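Local coordinates for putative platelet activating factor (Streptococcus pneumoniae, PDB 2HSJ), which is of unknown function but, as a member of the GDSL-like SGNH hydrolase family, probably hydrolyses ester or related acyl bonds, at residues L38-S43 and I89-G94; V45-L50 and G64-Q69; K128-L133 and V173-C178. All coordinates share one frame; numbering follows the deposited sequence.

Contact 1: residues L38-S43 and I89-G94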
loop_
_atom_site.group_PDB
_atom_site.type_symbol
_atom_site.label_atom_id
_atom_site.label_comp_id
_atom_site.label_asym_id
_atom_site.label_seq_id
_atom_site.Cartn_x
_atom_site.Cartn_y
_atom_site.Cartn_z
ATOM N N LEU D 38 -11.128 9.121 0.573
ATOM C CA LEU D 38 -11.846 9.237 -0.692
ATOM C C LEU D 38 -12.168 10.702 -0.924
ATOM O O LEU D 38 -12.765 11.342 -0.038
ATOM C CB LEU D 38 -13.154 8.443 -0.636
ATOM C CG LEU D 38 -13.000 6.920 -0.692
ATOM C CD1 LEU D 38 -14.242 6.226 -0.180
ATOM C CD2 LEU D 38 -12.741 6.402 -2.119
ATOM N N PHE D 39 -11.789 11.255 -2.081
ATOM C CA PHE D 39 -12.202 12.616 -2.452
ATOM C C PHE D 39 -13.395 12.466 -3.376
ATOM O O PHE D 39 -13.293 11.824 -4.421
ATOM C CB PHE D 39 -11.075 13.367 -3.180
ATOM C CG PHE D 39 -10.286 14.303 -2.295
ATOM C CD1 PHE D 39 -9.464 13.798 -1.301
ATOM C CD2 PHE D 39 -10.361 15.680 -2.470
ATOM C CE1 PHE D 39 -8.717 14.648 -0.484
ATOM C CE2 PHE D 39 -9.630 16.537 -1.640
ATOM C CZ PHE D 39 -8.815 16.018 -0.658
ATOM N N ILE D 40 -14.527 13.025 -2.956
ATOM C CA ILE D 40 -15.780 12.917 -3.711
ATOM C C ILE D 40 -16.280 14.319 -4.039
ATOM O O ILE D 40 -16.195 15.248 -3.230
ATOM C CB ILE D 40 -16.865 12.144 -2.869
ATOM C CG1 ILE D 40 -16.356 10.732 -2.564
ATOM C CG2 ILE D 40 -18.221 12.129 -3.570
ATOM C CD1 ILE D 40 -17.291 9.988 -1.629
ATOM N N GLY D 41 -16.817 14.473 -5.235
ATOM C CA GLY D 41 -17.415 15.762 -5.594
ATOM C C GLY D 41 -17.483 16.012 -7.068
ATOM O O GLY D 41 -17.633 15.068 -7.846
ATOM N N ASP D 42 -17.357 17.282 -7.443
ATOM C CA ASP D 42 -17.658 17.702 -8.820
ATOM C C ASP D 42 -16.395 17.867 -9.667
ATOM O O ASP D 42 -15.404 17.160 -9.441
ATOM C CB ASP D 42 -18.509 18.996 -8.773
ATOM C CG ASP D 42 -17.829 20.140 -8.004
ATOM O OD1 ASP D 42 -16.575 20.113 -7.853
ATOM O OD2 ASP D 42 -18.542 21.092 -7.557
ATOM N N SER D 43 -16.401 18.760 -10.651
ATOM C CA SER D 43 -15.246 18.889 -11.558
ATOM C C SER D 43 -13.956 19.215 -10.809
ATOM O O SER D 43 -12.893 18.783 -11.196
ATOM C CB SER D 43 -15.482 20.019 -12.575
ATOM O OG SER D 43 -16.735 19.878 -13.191
ATOM N N ILE D 89 -13.616 10.903 4.216
ATOM C CA ILE D 89 -14.161 11.290 2.919
ATOM C C ILE D 89 -14.126 12.801 2.855
ATOM O O ILE D 89 -14.646 13.462 3.744
ATOM C CB ILE D 89 -15.628 10.821 2.780
ATOM C CG1 ILE D 89 -15.682 9.295 2.690
ATOM C CG2 ILE D 89 -16.320 11.477 1.560
ATOM C CD1 ILE D 89 -17.068 8.701 3.069
ATOM N N PHE D 90 -13.478 13.342 1.827
ATOM C CA PHE D 90 -13.514 14.787 1.574
ATOM C C PHE D 90 -14.584 15.015 0.538
ATOM O O PHE D 90 -14.573 14.374 -0.515
ATOM C CB PHE D 90 -12.175 15.283 1.046
ATOM C CG PHE D 90 -11.161 15.531 2.115
ATOM C CD1 PHE D 90 -10.824 14.559 3.046
ATOM C CD2 PHE D 90 -10.563 16.783 2.208
ATOM C CE1 PHE D 90 -9.885 14.825 4.028
ATOM C CE2 PHE D 90 -9.634 17.059 3.190
ATOM C CZ PHE D 90 -9.292 16.082 4.105
ATOM N N LEU D 91 -15.499 15.933 0.824
ATOM C CA LEU D 91 -16.616 16.197 -0.048
ATOM C C LEU D 91 -16.600 17.671 -0.475
ATOM O O LEU D 91 -16.705 18.579 0.356
ATOM C CB LEU D 91 -17.905 15.865 0.695
ATOM C CG LEU D 91 -19.176 16.072 -0.085
ATOM C CD1 LEU D 91 -19.137 15.315 -1.406
ATOM C CD2 LEU D 91 -20.352 15.621 0.810
ATOM N N LEU D 92 -16.510 17.888 -1.791
ATOM C CA LEU D 92 -16.528 19.230 -2.363
ATOM C C LEU D 92 -17.601 19.220 -3.434
ATOM O O LEU D 92 -17.425 18.669 -4.536
ATOM C CB LEU D 92 -15.173 19.653 -2.984
ATOM C CG LEU D 92 -15.188 21.043 -3.637
ATOM C CD1 LEU D 92 -15.662 22.157 -2.651
ATOM C CD2 LEU D 92 -13.798 21.330 -4.144
ATOM N N ILE D 93 -18.726 19.850 -3.126
ATOM C CA ILE D 93 -19.848 19.835 -4.044
ATOM C C ILE D 93 -20.782 20.966 -3.703
ATOM O O ILE D 93 -20.823 21.414 -2.549
ATOM C CB ILE D 93 -20.573 18.444 -4.016
ATOM C CG1 ILE D 93 -21.468 18.268 -5.263
ATOM C CG2 ILE D 93 -21.291 18.220 -2.667
ATOM C CD1 ILE D 93 -21.796 16.844 -5.552
ATOM N N GLY D 94 -21.506 21.433 -4.729
ATOM C CA GLY D 94 -22.523 22.447 -4.542
ATOM C C GLY D 94 -22.407 23.585 -5.523
ATOM O O GLY D 94 -23.421 24.229 -5.791
HETATM O O HOH W 1 -21.213 21.028 -7.595
#

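Contact 2: residues V45-L50 and G64-Q69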
loop_
_atom_site.group_PDB
_atom_site.type_symbol
_atom_site.label_atom_id
_atom_site.label_comp_id
_atom_site.label_asym_id
_atom_site.label_seq_id
_atom_site.Cartn_x
_atom_site.Cartn_y
_atom_site.Cartn_z
ATOM N N VAL D 45 -12.943 18.307 -7.997
ATOM C CA VAL D 45 -12.380 17.030 -7.527
ATOM C C VAL D 45 -11.867 16.180 -8.689
ATOM O O VAL D 45 -10.737 15.695 -8.636
ATOM C CB VAL D 45 -13.424 16.238 -6.707
ATOM C CG1 VAL D 45 -12.805 14.925 -6.212
ATOM C CG2 VAL D 45 -13.930 17.111 -5.530
ATOM N N GLU D 46 -12.693 15.967 -9.719
ATOM C CA GLU D 46 -12.250 15.098 -10.817
ATOM C C GLU D 46 -10.892 15.503 -11.385
ATOM O O GLU D 46 -10.029 14.644 -11.708
ATOM C CB GLU D 46 -13.270 15.044 -11.976
ATOM C CG GLU D 46 -12.859 13.964 -12.955
ATOM C CD GLU D 46 -13.650 13.903 -14.231
ATOM O OE1 GLU D 46 -14.833 14.342 -14.283
ATOM O OE2 GLU D 46 -13.059 13.391 -15.228
ATOM N N TYR D 47 -10.696 16.818 -11.497
ATOM C CA TYR D 47 -9.491 17.352 -12.148
ATOM C C TYR D 47 -8.342 17.631 -11.181
ATOM O O TYR D 47 -7.248 18.107 -11.598
ATOM C CB TYR D 47 -9.799 18.647 -12.923
ATOM C CG TYR D 47 -10.983 18.599 -13.862
ATOM C CD1 TYR D 47 -11.340 17.423 -14.523
ATOM C CD2 TYR D 47 -11.709 19.767 -14.128
ATOM C CE1 TYR D 47 -12.457 17.403 -15.431
ATOM C CE2 TYR D 47 -12.789 19.754 -14.999
ATOM C CZ TYR D 47 -13.153 18.576 -15.635
ATOM O OH TYR D 47 -14.243 18.613 -16.493
ATOM N N TYR D 48 -8.533 17.306 -9.914
ATOM C CA TYR D 48 -7.546 17.595 -8.879
ATOM C C TYR D 48 -6.352 16.665 -9.017
ATOM O O TYR D 48 -6.519 15.424 -8.960
ATOM C CB TYR D 48 -8.220 17.333 -7.539
ATOM C CG TYR D 48 -7.605 18.020 -6.308
ATOM C CD1 TYR D 48 -8.439 18.559 -5.337
ATOM C CD2 TYR D 48 -6.221 18.143 -6.127
ATOM C CE1 TYR D 48 -7.945 19.160 -4.207
ATOM C CE2 TYR D 48 -5.675 18.755 -4.951
ATOM C CZ TYR D 48 -6.575 19.303 -4.021
ATOM O OH TYR D 48 -6.092 19.911 -2.866
ATOM N N PRO D 49 -5.137 17.230 -9.180
ATOM C CA PRO D 49 -3.927 16.375 -9.229
ATOM C C PRO D 49 -3.513 15.970 -7.853
ATOM O O PRO D 49 -2.535 16.442 -7.282
ATOM C CB PRO D 49 -2.861 17.268 -9.890
ATOM C CG PRO D 49 -3.297 18.676 -9.541
ATOM C CD PRO D 49 -4.826 18.664 -9.386
ATOM N N LEU D 50 -4.263 15.031 -7.295
ATOM C CA LEU D 50 -4.032 14.634 -5.905
ATOM C C LEU D 50 -2.651 14.049 -5.625
ATOM O O LEU D 50 -2.008 14.402 -4.641
ATOM C CB LEU D 50 -5.105 13.638 -5.485
ATOM C CG LEU D 50 -6.511 14.195 -5.481
ATOM C CD1 LEU D 50 -7.554 13.045 -5.448
ATOM C CD2 LEU D 50 -6.715 15.106 -4.309
ATOM N N GLY D 64 -14.288 11.949 -8.036
ATOM C CA GLY D 64 -15.004 13.145 -8.514
ATOM C C GLY D 64 -15.554 12.952 -9.920
ATOM O O GLY D 64 -15.052 12.126 -10.702
ATOM N N ILE D 65 -16.587 13.725 -10.248
ATOM C CA ILE D 65 -17.190 13.686 -11.581
ATOM C C ILE D 65 -17.576 15.089 -12.025
ATOM O O ILE D 65 -18.301 15.811 -11.312
ATOM C CB ILE D 65 -18.446 12.779 -11.639
ATOM C CG1 ILE D 65 -18.094 11.363 -11.189
ATOM C CG2 ILE D 65 -19.070 12.804 -13.052
ATOM C CD1 ILE D 65 -19.158 10.301 -11.418
ATOM N N ARG D 66 -17.109 15.470 -13.211
ATOM C CA ARG D 66 -17.424 16.785 -13.762
ATOM C C ARG D 66 -18.923 17.033 -13.791
ATOM O O ARG D 66 -19.725 16.124 -14.013
ATOM C CB ARG D 66 -16.871 16.903 -15.177
ATOM C CG ARG D 66 -17.624 15.961 -16.174
ATOM C CD ARG D 66 -16.875 15.671 -17.414
ATOM N NE ARG D 66 -15.731 14.814 -17.158
ATOM C CZ ARG D 66 -14.996 14.306 -18.131
ATOM N NH1 ARG D 66 -15.335 14.550 -19.398
ATOM N NH2 ARG D 66 -13.948 13.558 -17.849
ATOM N N GLY D 67 -19.285 18.279 -13.516
ATOM C CA GLY D 67 -20.659 18.716 -13.597
ATOM C C GLY D 67 -21.569 18.203 -12.486
ATOM O O GLY D 67 -22.794 18.412 -12.548
ATOM N N TYR D 68 -21.007 17.560 -11.455
ATOM C CA TYR D 68 -21.874 16.887 -10.470
ATOM C C TYR D 68 -22.571 17.911 -9.588
ATOM O O TYR D 68 -22.054 18.999 -9.354
ATOM C CB TYR D 68 -21.051 15.991 -9.564
ATOM C CG TYR D 68 -21.461 14.529 -9.524
ATOM C CD1 TYR D 68 -22.027 13.886 -10.640
ATOM C CD2 TYR D 68 -21.199 13.758 -8.374
ATOM C CE1 TYR D 68 -22.334 12.502 -10.586
ATOM C CE2 TYR D 68 -21.486 12.407 -8.329
ATOM C CZ TYR D 68 -22.032 11.796 -9.419
ATOM O OH TYR D 68 -22.317 10.466 -9.362
ATOM N N GLN D 69 -23.744 17.524 -9.135
ATOM C CA GLN D 69 -24.563 18.303 -8.218
ATOM C C GLN D 69 -24.928 17.375 -7.088
ATOM O O GLN D 69 -24.854 16.162 -7.231
ATOM C CB GLN D 69 -25.851 18.759 -8.884
ATOM C CG GLN D 69 -25.649 19.698 -10.044
ATOM C CD GLN D 69 -26.945 19.926 -10.802
ATOM O OE1 GLN D 69 -27.019 19.694 -12.000
ATOM N NE2 GLN D 69 -27.971 20.367 -10.101
#

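Contact 3: residues K128-L133 and V173-C178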
loop_
_atom_site.group_PDB
_atom_site.type_symbol
_atom_site.label_atom_id
_atom_site.label_comp_id
_atom_site.label_asym_id
_atom_site.label_seq_id
_atom_site.Cartn_x
_atom_site.Cartn_y
_atom_site.Cartn_z
ATOM N N LYS D 128 -15.190 15.257 5.788
ATOM C CA LYS D 128 -14.715 16.643 5.778
ATOM C C LYS D 128 -15.507 17.352 4.694
ATOM O O LYS D 128 -15.331 17.083 3.500
ATOM C CB LYS D 128 -13.205 16.669 5.504
ATOM C CG LYS D 128 -12.399 15.780 6.457
ATOM C CD LYS D 128 -12.578 16.276 7.906
ATOM C CE LYS D 128 -11.847 15.404 8.913
ATOM N NZ LYS D 128 -12.131 15.848 10.331
ATOM N N LEU D 129 -16.416 18.226 5.122
ATOM C CA LEU D 129 -17.305 18.903 4.173
ATOM C C LEU D 129 -16.688 20.267 3.838
ATOM O O LEU D 129 -16.669 21.190 4.677
ATOM C CB LEU D 129 -18.702 19.079 4.788
ATOM C CG LEU D 129 -19.776 19.833 3.986
ATOM C CD1 LEU D 129 -20.084 19.127 2.630
ATOM C CD2 LEU D 129 -21.042 19.977 4.854
ATOM N N LEU D 130 -16.172 20.374 2.617
ATOM C CA LEU D 130 -15.446 21.577 2.253
ATOM C C LEU D 130 -16.407 22.714 1.982
ATOM O O LEU D 130 -17.475 22.524 1.400
ATOM C CB LEU D 130 -14.575 21.340 1.003
ATOM C CG LEU D 130 -13.183 20.795 1.323
ATOM C CD1 LEU D 130 -13.187 19.432 2.051
ATOM C CD2 LEU D 130 -12.427 20.725 -0.009
ATOM N N SER D 131 -15.986 23.924 2.329
ATOM C CA SER D 131 -16.680 25.092 1.817
ATOM C C SER D 131 -16.676 25.052 0.285
ATOM O O SER D 131 -15.652 24.738 -0.322
ATOM C CB SER D 131 -15.945 26.340 2.300
ATOM O OG SER D 131 -14.623 26.336 1.814
ATOM N N ILE D 132 -17.795 25.415 -0.341
ATOM C CA ILE D 132 -17.788 25.703 -1.775
ATOM C C ILE D 132 -16.767 26.813 -2.049
ATOM O O ILE D 132 -16.679 27.802 -1.324
ATOM C CB ILE D 132 -19.198 26.125 -2.237
ATOM C CG1 ILE D 132 -20.209 25.004 -1.949
ATOM C CG2 ILE D 132 -19.189 26.585 -3.699
ATOM C CD1 ILE D 132 -21.684 25.426 -2.083
ATOM N N LEU D 133 -15.988 26.652 -3.118
ATOM C CA LEU D 133 -14.903 27.590 -3.372
ATOM C C LEU D 133 -15.420 28.901 -3.979
ATOM O O LEU D 133 -16.492 28.918 -4.592
ATOM C CB LEU D 133 -13.863 26.962 -4.300
ATOM C CG LEU D 133 -13.385 25.553 -3.956
ATOM C CD1 LEU D 133 -12.235 25.151 -4.881
ATOM C CD2 LEU D 133 -12.942 25.500 -2.534
ATOM N N VAL D 173 -14.856 22.364 6.544
ATOM C CA VAL D 173 -13.479 22.729 6.231
ATOM C C VAL D 173 -13.496 24.072 5.498
ATOM O O VAL D 173 -13.808 24.132 4.325
ATOM C CB VAL D 173 -12.737 21.628 5.394
ATOM C CG1 VAL D 173 -11.281 22.038 5.152
ATOM C CG2 VAL D 173 -12.809 20.248 6.085
ATOM N N PRO D 174 -13.167 25.170 6.208
ATOM C CA PRO D 174 -13.249 26.506 5.611
ATOM C C PRO D 174 -12.033 26.771 4.743
ATOM O O PRO D 174 -10.955 27.097 5.249
ATOM C CB PRO D 174 -13.300 27.428 6.843
ATOM C CG PRO D 174 -12.559 26.669 7.908
ATOM C CD PRO D 174 -12.704 25.209 7.615
ATOM N N VAL D 175 -12.174 26.528 3.445
ATOM C CA VAL D 175 -11.075 26.785 2.503
ATOM C C VAL D 175 -11.363 27.991 1.596
ATOM O O VAL D 175 -10.469 28.470 0.907
ATOM C CB VAL D 175 -10.707 25.550 1.636
ATOM C CG1 VAL D 175 -10.109 24.449 2.484
ATOM C CG2 VAL D 175 -11.886 25.011 0.870
ATOM N N PHE D 176 -12.620 28.460 1.587
ATOM C CA PHE D 176 -13.024 29.609 0.781
ATOM C C PHE D 176 -12.046 30.774 0.937
ATOM O O PHE D 176 -11.494 31.270 -0.052
ATOM C CB PHE D 176 -14.451 30.019 1.172
ATOM C CG PHE D 176 -14.978 31.223 0.446
ATOM C CD1 PHE D 176 -15.856 31.067 -0.621
ATOM C CD2 PHE D 176 -14.615 32.514 0.841
ATOM C CE1 PHE D 176 -16.359 32.178 -1.292
ATOM C CE2 PHE D 176 -15.115 33.636 0.169
ATOM C CZ PHE D 176 -15.982 33.465 -0.902
ATOM N N ASP D 177 -11.793 31.180 2.179
ATOM C CA ASP D 177 -10.998 32.385 2.408
ATOM C C ASP D 177 -9.545 32.220 1.942
ATOM O O ASP D 177 -8.900 33.205 1.535
ATOM C CB ASP D 177 -11.065 32.806 3.876
ATOM C CG ASP D 177 -12.459 33.309 4.295
ATOM O OD1 ASP D 177 -13.225 33.812 3.442
ATOM O OD2 ASP D 177 -12.776 33.244 5.507
ATOM N N CYS D 178 -9.043 30.984 1.966
ATOM C CA CYS D 178 -7.675 30.695 1.499
ATOM C C CYS D 178 -7.459 30.946 0.018
ATOM O O CYS D 178 -6.323 31.133 -0.420
ATOM C CB CYS D 178 -7.266 29.258 1.810
ATOM S SG CYS D 178 -7.083 28.968 3.601
#

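Contact 1: residues L38-S43 and I89-G94
I40 lies across I89 and L91 on one face of a parallel sheet: its CD1 rests 3.7 Å from I89 CG2, and its CG2, anti to the backbone N (CG1 at chi1 -61°), meets L91 CD1 at 4.0 Å. Strands 38-41 and 89-92 pair in parallel beneath them. I40 N donates to F90 O at 2.8 Å, and I40 O takes L92 N at 3.0 Å. On the opposite face the F39 and F90 rings are near parallel (16°) but slid apart, so they barely overlap; instead F90 CB covers the centre of the F39 ring, a CH-pi contact 3.6 Å from the centroid. F39 has a second conformer, so this contact may hold for only part of the molecules. Past the paired strands D42 N still reaches L92 O at 3.2 Å. At G41 the backbone angles and the nearby L92 O exclude a side chain, as suits the GDS sequence of this family. D42 then N-caps the following helix, its OD1 accepting from I44 N. A water donates to D42 OD2 at 2.7 Å and accepts from G94 N, bridging the segments. The chemistry implies pairing by backbone bonds and hydrocarbon, with an acid entering only where the strands end.

Contact 2: residues V45-L50 and G64-Q69
The short helix 43-46, which starts at the serine of the GDS sequence of the SGNH hydrolase fold, is clamped here to the loop leaving strand 60-64, where I65 to Y68 form a type II beta turn with G67 at positive phi. E46 and R66 make the clamp, a side-on salt bridge with carboxylate and guanidinium nearly coplanar, 21° apart. R66 NH2 donates to the syn lone pair of E46 OE2 at 2.8 Å, and R66 NE to E46 OE1 at 3.0 Å, almost straight. OE1 also accepts R66 N at 2.8 Å; one oxygen thus holds both backbone and side chain of the arginine. E46 gets there on an extended chain, CG anti to its N (chi1 -171°), running alongside G64 with CB and CG against its carbonyl. That glycine lies close against the helix, its CA 3.6 Å from V45 CG1, where a side chain would clash. Y24 on helix 3-30 bonds to G64 O, and K23 of the second subunit to Y47 O. G67 N donates to S43 OG; by its position after strand 60-64, G67 probably corresponds to the oxyanion-hole glycine of relatives. Y47 crosses R66 at about a right angle, its OH 3.4 Å from R66 CB.

Contact 3: residues K128-L133 and V173-C178
V173, S131 and F176 bury the most surface in this contact, and each deals with a different part of it. V173 closes the last parallel pairing of the sheet. Its N donates to L129 O at 2.9 Å, and its O accepts from S131 N at 3.0 Å. Its side chain spans K128 and L130 on one face of the neighbouring strand: CG2, anti to the carbonyl carbon (CG1 at chi1 -177°), lies 3.6 Å from K128 CB, while CB sits 4.0 Å from L130 CD1, the side chains of V173 and L130 running side by side.

S131 takes over where the strand pairing stops. Its hydroxyl, set between its own N and carbonyl carbon (chi1 61°), points across to segment 173-178 and accepts from two successive amides, V175 N and F176 N, each 2.9 Å from OG; the second bond is the more bent. One buried oxygen thus accepts from two N-H groups just where the chain, after P174, turns toward a weakly bonded helix. V175 folds in beside it, its CG2 reaching L133 CD2 at 3.6 Å.

F176 flanks this turn, presenting the edge of its ring to I132 O, which lies near the ring plane 3.4 Å from CD1.

At the other end K128 carries its amine away from V173 to a salt bridge with E171, on the same strand as V173. Strand 126-130 lies between strand 88-92, whose F90 and L92 touch L130, and the edge strand 170-173. Helix 150-164 lies against S131, I132 and F176, with N157 bonding to I132 N, while helix 199-209 packs on V173 and V175 through L209.

Overall arrangement
Contacts 1 and 3 lie on the one parallel sheet, central and toward an edge; contact 2 joins a short helix and a loop beyond the strand ends. Contact 1 is the core, joining strands 37-41 and 88-92, its centre about 3 Å from that of the chain, and its chemistry is backbone pairing and hydrocarbon. Contact 3 joins the next strand, 126-130, to the edge strand 170-173; it too is buried, but a serine hydroxyl replaces strand pairing at its end. Contact 2 is partly exposed and, unlike the others, relies on a salt bridge. Nested in the chain between the segments of contact 1, it is tied to it by G41 O with I65 N and S43 OG with G67 N. Contacts 2 and 3 do not touch.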